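Local structure of autoinducer 2-binding protein LsrB (Clostridium saccharobutylicum DSM 13864, 6DSP) at residues A[257-271]-A[333-347]. The protein binds the quorum-sensing signal autoinducer-2 as a receptor of the LsrB family, whose fold is that of the periplasmic sugar-binding proteins. Residues are numbered along the deposited sequence; the frame is centred on the assembly and turned at random.
Sequences KQYCNDGILTRWGLW and ERTIFTKDNMNNYDF. With PAV ((2R,4S)-2-methyl-2,3,3,4-tetrahydroxytetrahydrofuran), chain C.
M342 wedges between helix 257-261 and the W268 indole, and its course can be followed atom by atom. M342 CB rests 4.0 Å from W268 CH2; chi1 of 68° sets CG between the backbone N and the carbonyl carbon, where it meets CG of K257. Extended beyond CG, the side chain carries M342 SD to C260 CB (3.7 Å) and into the plane of the W268 ring at its edge, a Met-aromatic contact. CE ends against the side-chain amide of N261.

Beside this methionine, K257 NZ donates to the carbonyl oxygen of Y345 (2.8 Å), and one water joins NZ to N343 OD1. One face of the same indole takes F337: F337 CB sits 3.6 Å from the centroid of the six-membered ring of W268, a CH-pi contact. The F337 ring is inclined at 34° to the five-membered ring of W268.

Backbone hydrogen bonds, two between W268 and F337 and two between L270 and T335, pair strands 268-270 and 335-337. L270 and W271 continue to the ligand, L270 CD1 facing its methyl C1 and the W271 ring edge its O3. This is a two-stranded antiparallel ribbon beside the ligand cleft of a periplasmic binding protein, with the C-terminal tail folded back onto helix 257-261.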
# COMPACT_ATOMS: atom_id res chain seq x y z
N LYS A 257 -13.12 -9.44 -7.02
CA LYS A 257 -14.47 -9.45 -7.59
C LYS A 257 -15.20 -10.74 -7.30
O LYS A 257 -16.39 -10.72 -6.97
CB LYS A 257 -14.41 -9.19 -9.09
CG LYS A 257 -14.10 -7.74 -9.44
CD LYS A 257 -13.94 -7.62 -10.93
CE LYS A 257 -13.54 -6.21 -11.33
NZ LYS A 257 -13.28 -6.14 -12.80
N GLN A 258 -14.51 -11.89 -7.42
CA GLN A 258 -15.21 -13.15 -7.22
C GLN A 258 -15.66 -13.31 -5.77
O GLN A 258 -16.78 -13.76 -5.51
CB GLN A 258 -14.34 -14.34 -7.65
CG GLN A 258 -15.15 -15.63 -7.70
CD GLN A 258 -16.24 -15.52 -8.74
OE1 GLN A 258 -17.44 -15.57 -8.43
NE2 GLN A 258 -15.83 -15.40 -10.01
N TYR A 259 -14.81 -12.92 -4.81
CA TYR A 259 -15.22 -12.96 -3.41
C TYR A 259 -16.44 -12.09 -3.18
O TYR A 259 -17.33 -12.44 -2.40
CB TYR A 259 -14.08 -12.50 -2.49
CG TYR A 259 -12.90 -13.46 -2.45
CD1 TYR A 259 -13.06 -14.79 -2.06
CD2 TYR A 259 -11.60 -13.03 -2.83
CE1 TYR A 259 -11.99 -15.67 -2.07
CE2 TYR A 259 -10.51 -13.91 -2.81
CZ TYR A 259 -10.72 -15.23 -2.44
OH TYR A 259 -9.64 -16.07 -2.46
N CYS A 260 -16.47 -10.93 -3.82
CA CYS A 260 -17.61 -10.04 -3.64
C CYS A 260 -18.87 -10.61 -4.29
O CYS A 260 -19.96 -10.62 -3.68
CB CYS A 260 -17.22 -8.64 -4.15
SG CYS A 260 -18.48 -7.40 -3.83
N ASN A 261 -18.73 -11.17 -5.50
CA ASN A 261 -19.87 -11.80 -6.18
C ASN A 261 -20.39 -13.00 -5.40
O ASN A 261 -21.59 -13.31 -5.44
CB ASN A 261 -19.49 -12.23 -7.60
CG ASN A 261 -19.43 -11.05 -8.56
OD1 ASN A 261 -20.23 -10.12 -8.45
ND2 ASN A 261 -18.52 -11.10 -9.51
N ASP A 262 -19.51 -13.69 -4.67
CA ASP A 262 -19.90 -14.84 -3.87
C ASP A 262 -20.39 -14.45 -2.49
O ASP A 262 -20.66 -15.33 -1.66
CB ASP A 262 -18.73 -15.82 -3.73
CG ASP A 262 -18.42 -16.53 -5.02
OD1 ASP A 262 -19.28 -16.47 -5.92
OD2 ASP A 262 -17.33 -17.16 -5.15
N GLY A 263 -20.48 -13.14 -2.20
CA GLY A 263 -21.05 -12.67 -0.96
C GLY A 263 -20.13 -12.77 0.23
O GLY A 263 -20.60 -12.72 1.37
N ILE A 264 -18.82 -12.92 0.01
CA ILE A 264 -17.92 -13.12 1.13
C ILE A 264 -17.62 -11.80 1.82
O ILE A 264 -17.38 -11.79 3.04
CB ILE A 264 -16.61 -13.82 0.67
CG1 ILE A 264 -16.91 -15.11 -0.09
CG2 ILE A 264 -15.69 -14.08 1.88
CD1 ILE A 264 -17.74 -16.09 0.71
N LEU A 265 -17.54 -10.70 1.07
CA LEU A 265 -17.36 -9.38 1.66
C LEU A 265 -18.14 -8.37 0.85
O LEU A 265 -18.39 -8.55 -0.34
CB LEU A 265 -15.87 -8.95 1.78
CG LEU A 265 -15.19 -8.36 0.53
CD1 LEU A 265 -13.83 -7.74 0.89
CD2 LEU A 265 -14.99 -9.43 -0.54
N THR A 266 -18.45 -7.25 1.49
CA THR A 266 -19.25 -6.21 0.87
C THR A 266 -18.41 -5.12 0.24
O THR A 266 -18.80 -4.55 -0.78
CB THR A 266 -20.15 -5.57 1.95
OG1 THR A 266 -20.94 -6.60 2.57
CG2 THR A 266 -21.06 -4.51 1.35
N ARG A 267 -17.26 -4.77 0.84
CA ARG A 267 -16.66 -3.48 0.56
C ARG A 267 -15.17 -3.55 0.89
O ARG A 267 -14.80 -4.11 1.92
CB ARG A 267 -17.34 -2.42 1.43
CG ARG A 267 -16.75 -1.03 1.35
CD ARG A 267 -17.55 -0.07 2.25
NE ARG A 267 -18.85 0.29 1.70
CZ ARG A 267 -20.02 -0.26 2.07
NH1 ARG A 267 -20.05 -1.23 2.98
NH2 ARG A 267 -21.15 0.18 1.52
N TRP A 268 -14.35 -2.96 0.03
CA TRP A 268 -12.91 -2.82 0.28
C TRP A 268 -12.47 -1.61 -0.52
O TRP A 268 -13.27 -1.01 -1.24
CB TRP A 268 -12.15 -4.11 -0.11
CG TRP A 268 -12.02 -4.31 -1.59
CD1 TRP A 268 -10.89 -4.11 -2.32
CD2 TRP A 268 -13.02 -4.79 -2.50
NE1 TRP A 268 -11.13 -4.39 -3.63
CE2 TRP A 268 -12.44 -4.79 -3.78
CE3 TRP A 268 -14.37 -5.17 -2.35
CZ2 TRP A 268 -13.15 -5.17 -4.92
CZ3 TRP A 268 -15.07 -5.56 -3.50
CH2 TRP A 268 -14.46 -5.55 -4.76
N GLY A 269 -11.19 -1.24 -0.42
CA GLY A 269 -10.72 -0.06 -1.10
C GLY A 269 -9.37 -0.21 -1.76
O GLY A 269 -8.63 -1.18 -1.55
N LEU A 270 -9.03 0.81 -2.54
CA LEU A 270 -7.68 0.99 -3.07
C LEU A 270 -7.61 2.39 -3.64
O LEU A 270 -8.11 3.34 -3.02
CB LEU A 270 -7.28 -0.10 -4.08
CG LEU A 270 -5.74 -0.26 -4.17
CD1 LEU A 270 -5.14 -1.04 -3.00
CD2 LEU A 270 -5.35 -0.88 -5.51
N TRP A 271 -6.97 2.54 -4.79
CA TRP A 271 -6.62 3.80 -5.44
C TRP A 271 -6.01 3.36 -6.77
O TRP A 271 -5.85 2.16 -7.02
CB TRP A 271 -5.60 4.60 -4.58
CG TRP A 271 -4.42 3.78 -4.15
CD1 TRP A 271 -3.29 3.53 -4.90
CD2 TRP A 271 -4.26 3.04 -2.93
NE1 TRP A 271 -2.45 2.67 -4.23
CE2 TRP A 271 -3.01 2.35 -3.01
CE3 TRP A 271 -5.02 2.91 -1.77
CZ2 TRP A 271 -2.54 1.55 -1.97
CZ3 TRP A 271 -4.55 2.11 -0.74
CH2 TRP A 271 -3.31 1.43 -0.85
N GLU A 333 -6.93 10.96 -5.05
CA GLU A 333 -8.14 10.28 -4.64
C GLU A 333 -7.86 8.83 -4.31
O GLU A 333 -6.87 8.25 -4.78
CB GLU A 333 -9.30 10.42 -5.64
CG GLU A 333 -9.21 9.51 -6.82
CD GLU A 333 -10.27 9.83 -7.85
OE1 GLU A 333 -10.94 10.88 -7.72
OE2 GLU A 333 -10.43 9.04 -8.81
N ARG A 334 -8.70 8.27 -3.46
CA ARG A 334 -8.77 6.85 -3.17
C ARG A 334 -10.16 6.36 -3.54
O ARG A 334 -11.09 7.16 -3.76
CB ARG A 334 -8.42 6.57 -1.70
CG ARG A 334 -6.95 6.89 -1.41
CD ARG A 334 -6.76 7.78 -0.19
NE ARG A 334 -7.29 9.12 -0.42
CZ ARG A 334 -6.66 10.08 -1.07
NH1 ARG A 334 -5.45 9.89 -1.59
NH2 ARG A 334 -7.26 11.25 -1.23
N THR A 335 -10.32 5.03 -3.62
CA THR A 335 -11.50 4.43 -4.23
C THR A 335 -12.07 3.38 -3.28
O THR A 335 -11.33 2.54 -2.77
CB THR A 335 -11.15 3.76 -5.57
OG1 THR A 335 -10.45 4.71 -6.39
CG2 THR A 335 -12.43 3.29 -6.27
N ILE A 336 -13.39 3.41 -3.07
CA ILE A 336 -14.09 2.39 -2.29
C ILE A 336 -14.88 1.53 -3.26
O ILE A 336 -15.69 2.07 -4.03
CB ILE A 336 -14.99 3.02 -1.22
CG1 ILE A 336 -14.15 3.81 -0.21
CG2 ILE A 336 -15.77 1.94 -0.51
CD1 ILE A 336 -14.99 4.70 0.69
N PHE A 337 -14.67 0.22 -3.22
CA PHE A 337 -15.34 -0.72 -4.11
C PHE A 337 -16.45 -1.47 -3.38
O PHE A 337 -16.28 -1.89 -2.22
CB PHE A 337 -14.38 -1.77 -4.67
CG PHE A 337 -13.17 -1.20 -5.32
CD1 PHE A 337 -13.23 -0.62 -6.58
CD2 PHE A 337 -11.93 -1.26 -4.68
CE1 PHE A 337 -12.09 -0.11 -7.19
CE2 PHE A 337 -10.79 -0.76 -5.31
CZ PHE A 337 -10.88 -0.16 -6.55
N THR A 338 -17.58 -1.64 -4.06
CA THR A 338 -18.60 -2.59 -3.67
C THR A 338 -19.06 -3.30 -4.94
O THR A 338 -18.57 -3.03 -6.04
CB THR A 338 -19.82 -1.92 -3.01
OG1 THR A 338 -20.58 -1.25 -4.03
CG2 THR A 338 -19.41 -0.98 -1.88
N LYS A 339 -20.03 -4.22 -4.82
CA LYS A 339 -20.53 -4.87 -6.02
C LYS A 339 -21.14 -3.85 -6.98
O LYS A 339 -21.26 -4.15 -8.17
CB LYS A 339 -21.57 -5.93 -5.61
CG LYS A 339 -22.90 -5.35 -5.13
CD LYS A 339 -23.88 -6.46 -4.81
CE LYS A 339 -25.07 -5.91 -4.07
NZ LYS A 339 -25.77 -4.83 -4.83
N ASP A 340 -21.52 -2.67 -6.51
CA ASP A 340 -22.21 -1.71 -7.37
C ASP A 340 -21.26 -0.94 -8.29
O ASP A 340 -21.72 -0.41 -9.31
CB ASP A 340 -23.00 -0.72 -6.51
CG ASP A 340 -24.16 -1.37 -5.81
OD1 ASP A 340 -24.65 -2.41 -6.31
OD2 ASP A 340 -24.56 -0.83 -4.76
N ASN A 341 -19.97 -0.84 -7.96
CA ASN A 341 -19.04 -0.17 -8.86
C ASN A 341 -17.82 -0.99 -9.25
O ASN A 341 -17.05 -0.52 -10.11
CB ASN A 341 -18.57 1.17 -8.28
CG ASN A 341 -17.72 1.01 -7.02
OD1 ASN A 341 -17.66 -0.08 -6.46
ND2 ASN A 341 -17.04 2.07 -6.59
N MET A 342 -17.59 -2.18 -8.66
CA MET A 342 -16.32 -2.87 -8.91
C MET A 342 -16.14 -3.21 -10.38
O MET A 342 -15.00 -3.30 -10.86
CB MET A 342 -16.22 -4.14 -8.05
CG MET A 342 -17.22 -5.22 -8.46
SD MET A 342 -17.20 -6.54 -7.24
CE MET A 342 -18.17 -7.79 -8.11
N ASN A 343 -17.23 -3.42 -11.11
CA ASN A 343 -17.11 -3.81 -12.51
C ASN A 343 -16.79 -2.63 -13.41
O ASN A 343 -16.58 -2.83 -14.62
CB ASN A 343 -18.37 -4.54 -12.97
CG ASN A 343 -18.56 -5.84 -12.23
OD1 ASN A 343 -17.61 -6.63 -12.11
ND2 ASN A 343 -19.75 -6.06 -11.68
N ASN A 344 -16.70 -1.43 -12.86
CA ASN A 344 -16.22 -0.28 -13.62
C ASN A 344 -14.71 -0.25 -13.72
O ASN A 344 -14.17 0.63 -14.40
CB ASN A 344 -16.72 1.02 -12.99
CG ASN A 344 -18.23 1.13 -12.97
OD1 ASN A 344 -18.91 0.47 -13.75
ND2 ASN A 344 -18.75 1.97 -12.09
N TYR A 345 -14.01 -1.17 -13.06
CA TYR A 345 -12.57 -1.13 -12.98
C TYR A 345 -12.01 -2.43 -13.55
O TYR A 345 -12.65 -3.48 -13.51
CB TYR A 345 -12.11 -0.97 -11.52
CG TYR A 345 -12.65 0.30 -10.90
CD1 TYR A 345 -13.89 0.33 -10.30
CD2 TYR A 345 -11.92 1.47 -10.95
CE1 TYR A 345 -14.39 1.51 -9.78
CE2 TYR A 345 -12.40 2.64 -10.42
CZ TYR A 345 -13.65 2.67 -9.85
OH TYR A 345 -14.13 3.85 -9.31
N ASP A 346 -10.79 -2.36 -14.08
CA ASP A 346 -10.16 -3.52 -14.68
C ASP A 346 -8.67 -3.53 -14.36
O ASP A 346 -7.81 -3.44 -15.24
CB ASP A 346 -10.39 -3.57 -16.18
CG ASP A 346 -9.80 -4.81 -16.82
OD1 ASP A 346 -9.53 -5.78 -16.08
OD2 ASP A 346 -9.61 -4.80 -18.06
N PHE A 347 -8.36 -3.66 -13.08
CA PHE A 347 -6.97 -3.83 -12.63
C PHE A 347 -6.93 -4.53 -11.30
O PHE A 347 -8.00 -4.70 -10.70
CB PHE A 347 -6.24 -2.49 -12.55
CG PHE A 347 -6.65 -1.63 -11.40
CD1 PHE A 347 -7.80 -0.83 -11.48
CD2 PHE A 347 -5.88 -1.57 -10.25
CE1 PHE A 347 -8.16 -0.01 -10.42
CE2 PHE A 347 -6.24 -0.75 -9.19
CZ PHE A 347 -7.37 0.03 -9.28
OXT PHE A 347 -5.87 -4.96 -10.82
O2 PAV C . -2.17 -2.34 1.16
C2 PAV C . -1.26 -2.49 0.05
C1 PAV C . -1.98 -2.46 -1.31
O5 PAV C . -0.80 -3.95 0.16
C5 PAV C . 0.42 -4.02 -0.45
C4 PAV C . 0.88 -2.59 -0.76
O4 PAV C . 2.25 -2.42 -0.41
C3 PAV C . -0.10 -1.76 0.08
O3 PAV C . -0.31 -0.50 -0.51
O13 PAV C . 0.37 -1.64 1.40
O HOH W 1 -15.70 -6.93 -14.06
O HOH W 2 -17.76 -9.34 -11.66
O HOH W 3 -20.98 -8.40 -10.36
O HOH W 4 -20.95 -5.32 -2.29